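Local structure of phosphotriesterase, putative (Deinococcus radiodurans, 4J35) at residues T18-H23 with R258-H263; A212-T217 with T248-E253. The protein probably hydrolyses lactones using two divalent metal ions, and is present here as a variant engineered for organophosphate hydrolysis. The protein carries 7 engineered substitutions. All coordinates share one frame; numbering follows the deposited sequence.

Contact 1. Residues T18-H23 with R258-H263; sequences TLPHEH and RLLLSH. With CO (cobalt (II) ion), chain C.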
loop_
_atom_site.group_PDB
_atom_site.type_symbol
_atom_site.label_atom_id
_atom_site.label_comp_id
_atom_site.label_asym_id
_atom_site.label_seq_id
_atom_site.Cartn_x
_atom_site.Cartn_y
_atom_site.Cartn_z
ATOM N N THR A 18 -11.091 4.152 5.156
ATOM C CA THR A 18 -9.817 4.256 4.442
ATOM C C THR A 18 -9.515 3.018 3.622
ATOM O O THR A 18 -9.789 1.863 4.032
ATOM C CB THR A 18 -8.645 4.505 5.476
ATOM O OG1 THR A 18 -8.894 5.723 6.178
ATOM C CG2 THR A 18 -7.299 4.600 4.794
ATOM N N LEU A 19 -8.984 3.247 2.416
ATOM C CA LEU A 19 -8.361 2.197 1.635
ATOM C C LEU A 19 -6.879 2.398 1.837
ATOM O O LEU A 19 -6.295 3.397 1.391
ATOM C CB LEU A 19 -8.665 2.346 0.126
ATOM C CG LEU A 19 -10.111 2.062 -0.232
ATOM C CD1 LEU A 19 -10.257 2.350 -1.753
ATOM C CD2 LEU A 19 -10.550 0.623 0.053
ATOM N N PRO A 20 -6.245 1.445 2.511
ATOM C CA PRO A 20 -4.854 1.629 2.935
ATOM C C PRO A 20 -3.739 1.207 1.943
ATOM O O PRO A 20 -2.553 1.298 2.268
ATOM C CB PRO A 20 -4.799 0.787 4.230
ATOM C CG PRO A 20 -5.631 -0.395 3.897
ATOM C CD PRO A 20 -6.828 0.198 3.047
ATOM N N HIS A 21 -4.091 0.780 0.720
ATOM C CA HIS A 21 -3.069 0.428 -0.256
ATOM C C HIS A 21 -3.679 0.488 -1.654
ATOM O O HIS A 21 -4.306 -0.474 -2.075
ATOM C CB HIS A 21 -2.509 -0.979 -0.073
ATOM C CG HIS A 21 -1.305 -1.266 -0.910
ATOM N ND1 HIS A 21 -0.113 -1.736 -0.380
ATOM C CD2 HIS A 21 -1.092 -1.179 -2.245
ATOM C CE1 HIS A 21 0.764 -1.904 -1.349
ATOM N NE2 HIS A 21 0.162 -1.629 -2.499
ATOM N N GLU A 22 -3.383 1.581 -2.338
ATOM C CA GLU A 22 -3.870 1.813 -3.713
ATOM C C GLU A 22 -2.818 2.615 -4.465
ATOM O O GLU A 22 -1.891 3.143 -3.870
ATOM C CB GLU A 22 -5.186 2.606 -3.651
ATOM C CG GLU A 22 -6.318 2.076 -2.762
ATOM C CD GLU A 22 -6.929 0.771 -3.251
ATOM O OE1 GLU A 22 -6.866 0.536 -4.504
ATOM O OE2 GLU A 22 -7.478 0.014 -2.391
ATOM N N HIS A 23 -2.989 2.764 -5.783
ATOM C CA HIS A 23 -2.047 3.485 -6.626
ATOM C C HIS A 23 -2.858 4.451 -7.524
ATOM O O HIS A 23 -3.466 4.013 -8.479
ATOM C CB HIS A 23 -1.200 2.471 -7.444
ATOM C CG HIS A 23 -0.319 1.603 -6.572
ATOM N ND1 HIS A 23 0.808 2.110 -5.965
ATOM C CD2 HIS A 23 -0.421 0.312 -6.152
ATOM C CE1 HIS A 23 1.381 1.168 -5.237
ATOM N NE2 HIS A 23 0.638 0.079 -5.285
ATOM N N ARG A 258 -6.715 -6.234 13.780
ATOM C CA ARG A 258 -5.441 -6.304 13.068
ATOM C C ARG A 258 -5.541 -6.608 11.565
ATOM O O ARG A 258 -4.525 -6.879 10.927
ATOM C CB ARG A 258 -4.553 -7.356 13.711
ATOM C CG ARG A 258 -4.388 -7.123 15.217
ATOM C CD ARG A 258 -3.462 -5.958 15.497
ATOM N NE ARG A 258 -3.687 -5.374 16.823
ATOM C CZ ARG A 258 -3.076 -5.761 17.942
ATOM N NH1 ARG A 258 -2.172 -6.735 17.928
ATOM N NH2 ARG A 258 -3.366 -5.161 19.089
ATOM N N LEU A 259 -6.766 -6.548 11.010
ATOM C CA LEU A 259 -6.983 -6.866 9.598
ATOM C C LEU A 259 -7.422 -5.627 8.830
ATOM O O LEU A 259 -8.293 -4.878 9.307
ATOM C CB LEU A 259 -8.091 -7.918 9.440
ATOM C CG LEU A 259 -7.894 -9.247 10.184
ATOM C CD1 LEU A 259 -9.190 -10.025 10.187
ATOM C CD2 LEU A 259 -6.752 -10.079 9.563
ATOM N N LEU A 260 -6.823 -5.416 7.656
ATOM C CA LEU A 260 -7.215 -4.306 6.799
ATOM C C LEU A 260 -7.484 -4.791 5.380
ATOM O O LEU A 260 -7.090 -5.881 5.003
ATOM C CB LEU A 260 -6.145 -3.214 6.800
ATOM C CG LEU A 260 -6.049 -2.483 8.137
ATOM C CD1 LEU A 260 -4.950 -3.119 9.035
ATOM C CD2 LEU A 260 -5.792 -1.010 7.910
ATOM N N LEU A 261 -8.159 -3.951 4.604
ATOM C CA LEU A 261 -8.720 -4.365 3.299
ATOM C C LEU A 261 -8.439 -3.322 2.218
ATOM O O LEU A 261 -8.673 -2.149 2.428
ATOM C CB LEU A 261 -10.236 -4.534 3.406
ATOM C CG LEU A 261 -10.788 -5.471 4.484
ATOM C CD1 LEU A 261 -12.331 -5.316 4.540
ATOM C CD2 LEU A 261 -10.418 -6.918 4.235
ATOM N N SER A 262 -7.905 -3.750 1.075
ATOM C CA SER A 262 -7.687 -2.819 -0.050
ATOM C C SER A 262 -7.616 -3.564 -1.367
ATOM O O SER A 262 -7.764 -4.787 -1.381
ATOM C CB SER A 262 -6.438 -1.996 0.143
ATOM O OG SER A 262 -6.743 -0.638 -0.008
ATOM N N HIS A 263 -7.430 -2.811 -2.463
ATOM C CA HIS A 263 -7.390 -3.397 -3.794
ATOM C C HIS A 263 -6.030 -3.436 -4.496
ATOM O O HIS A 263 -5.862 -4.212 -5.460
ATOM C CB HIS A 263 -8.351 -2.636 -4.750
ATOM C CG HIS A 263 -9.686 -2.334 -4.155
ATOM N ND1 HIS A 263 -9.933 -1.209 -3.399
ATOM C CD2 HIS A 263 -10.865 -2.990 -4.254
ATOM C CE1 HIS A 263 -11.217 -1.178 -3.070
ATOM N NE2 HIS A 263 -11.797 -2.251 -3.574
HETATM CO CO CO C . 0.923 -1.701 -4.505
HETATM O O HOH W 1 -10.537 -0.472 3.941
#
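The CA atoms of Leu19 and Ser262 are the nearest pair across the contact; strands 18-20 and 259-261 run almost at right angles, 98° apart in direction, with 7.0 Å between their axes. Polar groups of the second segment gather on the carboxylate of Glu22. Its OE2 accepts three hydrogen bonds: from Ser262 OG at 2.6 Å, from His263 N at 2.8 Å and from His263 ND1 at 2.9 Å. Ser262 OG arrives on the anti side and His263 N on the syn side, both tilted out of the carboxylate plane. His263 ND1 comes from above that plane. OE2 lies at the edge of the imidazole, near its plane, and ring and carboxylate are 58° apart. A bend in the Glu22 chain, chi2 -68°, brings the carboxylate back to these donors. With OE1 bonded to Ser265 OG, both oxygens are held, which limits the rotation of the buried group. Ser262 OG also accepts a bond from His21 N at 3.1 Å, which links the backbone of this metal ligand, through the serine hydroxyl, to Glu22. His21 NE2 at 2.1 Å and His23 NE2 at 2.0 Å bind the same cobalt ion, whose site also includes Lys143 and Asp264. Leu19 CD1 lies at the edge of the His263 ring, and Leu19 CD2 approaches His263 CE1 at 3.7 Å. Pro20 packs through CG on Leu260 CD2. In the TIM barrel, strand 17-26 lies between strands 61-66 and 266-269, and strand 259-261 beside strand 223-226. Leu259 and Leu261 touch helix 240-251. Pro20 and Leu260 meet helix 307-322.

Contact 2. Residues A212-T217 with T248-E253; sequences AYHRET and TTLLGE
Thr249 is the first residue of 248-253 to meet the other helix, with CG2 lying 4.1 Å from Arg215 NH1, oblique to the guanidinium. Its hydroxyl is engaged in its own helix, with OG1 hydrogen-bonded to Ser245 O. Leu250 makes the main apolar contact. Its CD1 rests 3.8 Å from His214 CB and also touches CG, oblique to the ring. The other methyl, CD2, touches the aliphatic part of Arg215, 4.0 Å from CG. Each branch thus meets a different side chain of helix 211-218. The His214 ring is held by Met205 O at NE2 and Asp210 O at ND1, a pairing consistent with a protonated ring. Past Leu250 the chain turns, and Glu253 N bonds to Leu250 O at 3.0 Å. This brings the Glu253 side chain within reach of Arg215. The Glu253 chain is extended beyond CG, with chi2 168°, and reaches the arginine at about a right angle. OE2 forms a salt bridge with Arg215 NH1 at a very short 2.5 Å, at the guanidinium edge, with the planes 40° apart. Glu253 OE1 is 3.2 Å from Arg215 NH1 and also lies beside CD. A bend at chi3, -81°, turns the guanidinium to meet this carboxylate. Replacing Arg215 by an alanine is likely to leave the Glu253 carboxylate without this mate and Leu250 CD2 less covered. The contact joins helices 211-218 and 240-251 on the outside of the barrel. Beneath them, His214 packs on Ile224 and Phe226 of strand 223-226, while Leu250 touches Phe226 and also Leu259 of strand 259-261.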
loop_
_atom_site.group_PDB
_atom_site.type_symbol
_atom_site.label_atom_id
_atom_site.label_comp_id
_atom_site.label_asym_id
_atom_site.label_seq_id
_atom_site.Cartn_x
_atom_site.Cartn_y
_atom_site.Cartn_z
ATOM N N ALA A 212 -2.570 -20.381 8.724
ATOM C CA ALA A 212 -1.483 -20.541 9.706
ATOM C C ALA A 212 -0.375 -19.535 9.411
ATOM O O ALA A 212 0.316 -19.082 10.317
ATOM C CB ALA A 212 -0.928 -21.956 9.692
ATOM N N TYR A 213 -0.230 -19.179 8.138
ATOM C CA TYR A 213 0.769 -18.202 7.702
ATOM C C TYR A 213 0.391 -16.821 8.228
ATOM O O TYR A 213 1.232 -16.085 8.720
ATOM C CB TYR A 213 0.840 -18.232 6.179
ATOM C CG TYR A 213 1.638 -17.136 5.506
ATOM C CD1 TYR A 213 3.026 -17.210 5.405
ATOM C CD2 TYR A 213 0.998 -16.049 4.940
ATOM C CE1 TYR A 213 3.747 -16.214 4.760
ATOM C CE2 TYR A 213 1.707 -15.052 4.284
ATOM C CZ TYR A 213 3.077 -15.136 4.204
ATOM O OH TYR A 213 3.761 -14.138 3.545
ATOM N N HIS A 214 -0.896 -16.482 8.142
ATOM C CA HIS A 214 -1.397 -15.233 8.712
ATOM C C HIS A 214 -1.262 -15.192 10.234
ATOM O O HIS A 214 -0.896 -14.180 10.817
ATOM C CB HIS A 214 -2.862 -15.036 8.334
ATOM C CG HIS A 214 -3.098 -15.092 6.865
ATOM N ND1 HIS A 214 -3.103 -16.276 6.164
ATOM C CD2 HIS A 214 -3.285 -14.111 5.949
ATOM C CE1 HIS A 214 -3.287 -16.026 4.881
ATOM N NE2 HIS A 214 -3.388 -14.721 4.725
ATOM N N ARG A 215 -1.634 -16.275 10.889
ATOM C CA ARG A 215 -1.599 -16.291 12.356
ATOM C C ARG A 215 -0.167 -16.094 12.845
ATOM O O ARG A 215 0.110 -15.365 13.798
ATOM C CB ARG A 215 -2.162 -17.605 12.854
ATOM C CG ARG A 215 -3.685 -17.652 12.748
ATOM C CD ARG A 215 -4.263 -18.836 13.446
ATOM N NE ARG A 215 -4.172 -20.020 12.621
ATOM C CZ ARG A 215 -5.201 -20.638 12.064
ATOM N NH1 ARG A 215 -6.448 -20.203 12.228
ATOM N NH2 ARG A 215 -4.960 -21.706 11.310
ATOM N N GLU A 216 0.757 -16.712 12.148
ATOM C CA GLU A 216 2.153 -16.518 12.507
ATOM C C GLU A 216 2.624 -15.064 12.390
ATOM O O GLU A 216 3.365 -14.576 13.224
ATOM C CB GLU A 216 3.049 -17.390 11.655
ATOM C CG GLU A 216 4.467 -17.324 12.108
ATOM C CD GLU A 216 5.373 -18.220 11.306
ATOM O OE1 GLU A 216 4.848 -18.971 10.459
ATOM O OE2 GLU A 216 6.605 -18.164 11.541
ATOM N N THR A 217 2.213 -14.366 11.334
ATOM C CA THR A 217 2.548 -12.972 11.202
ATOM C C THR A 217 1.938 -12.134 12.313
ATOM O O THR A 217 2.614 -11.236 12.869
ATOM C CB THR A 217 2.027 -12.427 9.781
ATOM O OG1 THR A 217 2.508 -13.292 8.756
ATOM C CG2 THR A 217 2.558 -11.055 9.519
ATOM N N THR A 248 -12.687 -14.748 6.994
ATOM C CA THR A 248 -13.789 -15.025 7.917
ATOM C C THR A 248 -13.264 -15.877 9.084
ATOM O O THR A 248 -13.672 -15.689 10.223
ATOM C CB THR A 248 -15.010 -15.680 7.233
ATOM O OG1 THR A 248 -14.623 -16.866 6.526
ATOM C CG2 THR A 248 -15.619 -14.696 6.256
ATOM N N THR A 249 -12.369 -16.804 8.767
ATOM C CA THR A 249 -11.678 -17.600 9.766
ATOM C C THR A 249 -10.964 -16.724 10.785
ATOM O O THR A 249 -11.025 -16.977 12.007
ATOM C CB THR A 249 -10.635 -18.485 9.096
ATOM O OG1 THR A 249 -11.294 -19.397 8.216
ATOM C CG2 THR A 249 -9.809 -19.260 10.124
ATOM N N LEU A 250 -10.250 -15.716 10.291
ATOM C CA LEU A 250 -9.398 -14.895 11.161
ATOM C C LEU A 250 -10.271 -13.962 11.980
ATOM O O LEU A 250 -10.037 -13.732 13.153
ATOM C CB LEU A 250 -8.374 -14.100 10.348
ATOM C CG LEU A 250 -7.279 -14.902 9.653
ATOM C CD1 LEU A 250 -6.446 -14.018 8.794
ATOM C CD2 LEU A 250 -6.341 -15.523 10.743
ATOM N N LEU A 251 -11.330 -13.448 11.369
ATOM C CA LEU A 251 -12.290 -12.632 12.101
ATOM C C LEU A 251 -12.918 -13.395 13.265
ATOM O O LEU A 251 -13.179 -12.821 14.329
ATOM C CB LEU A 251 -13.399 -12.163 11.115
ATOM C CG LEU A 251 -12.945 -11.069 10.144
ATOM C CD1 LEU A 251 -13.978 -10.877 8.940
ATOM C CD2 LEU A 251 -12.798 -9.770 10.903
ATOM N N GLY A 252 -13.125 -14.688 13.031
ATOM C CA GLY A 252 -13.778 -15.576 13.957
ATOM C C GLY A 252 -12.839 -15.918 15.111
ATOM O O GLY A 252 -13.264 -16.504 16.094
ATOM N N GLU A 253 -11.576 -15.548 14.968
ATOM C CA GLU A 253 -10.556 -15.796 15.980
ATOM C C GLU A 253 -10.181 -14.477 16.655
ATOM O O GLU A 253 -9.176 -14.400 17.342
ATOM C CB GLU A 253 -9.346 -16.479 15.361
ATOM C CG GLU A 253 -9.601 -17.887 14.778
ATOM C CD GLU A 253 -8.445 -18.387 13.931
ATOM O OE1 GLU A 253 -7.543 -17.574 13.638
ATOM O OE2 GLU A 253 -8.416 -19.584 13.551
#

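Overall arrangement
Contact 1 lies in the interior of the barrel, its centre about 7 Å from the centre of the chain. Contact 2 lies on the outer helical layer, about 20 Å from the same point. The two contact centres are about 17 Å apart. Along the chain the order is 18-23, 212-217, 248-253, 258-263, so contact 2 falls inside the loop closed by contact 1. Helix 240-251 is followed, after a short connection, by strand 259-261, and the contacts touch there: Leu259 CD1 is 3.7 Å from Leu251 CD2. Leu259 packs outward against the helix, while Ser262 and His263 further along meet the metal-bearing strand. All four segments belong to one phosphotriesterase-family TIM barrel.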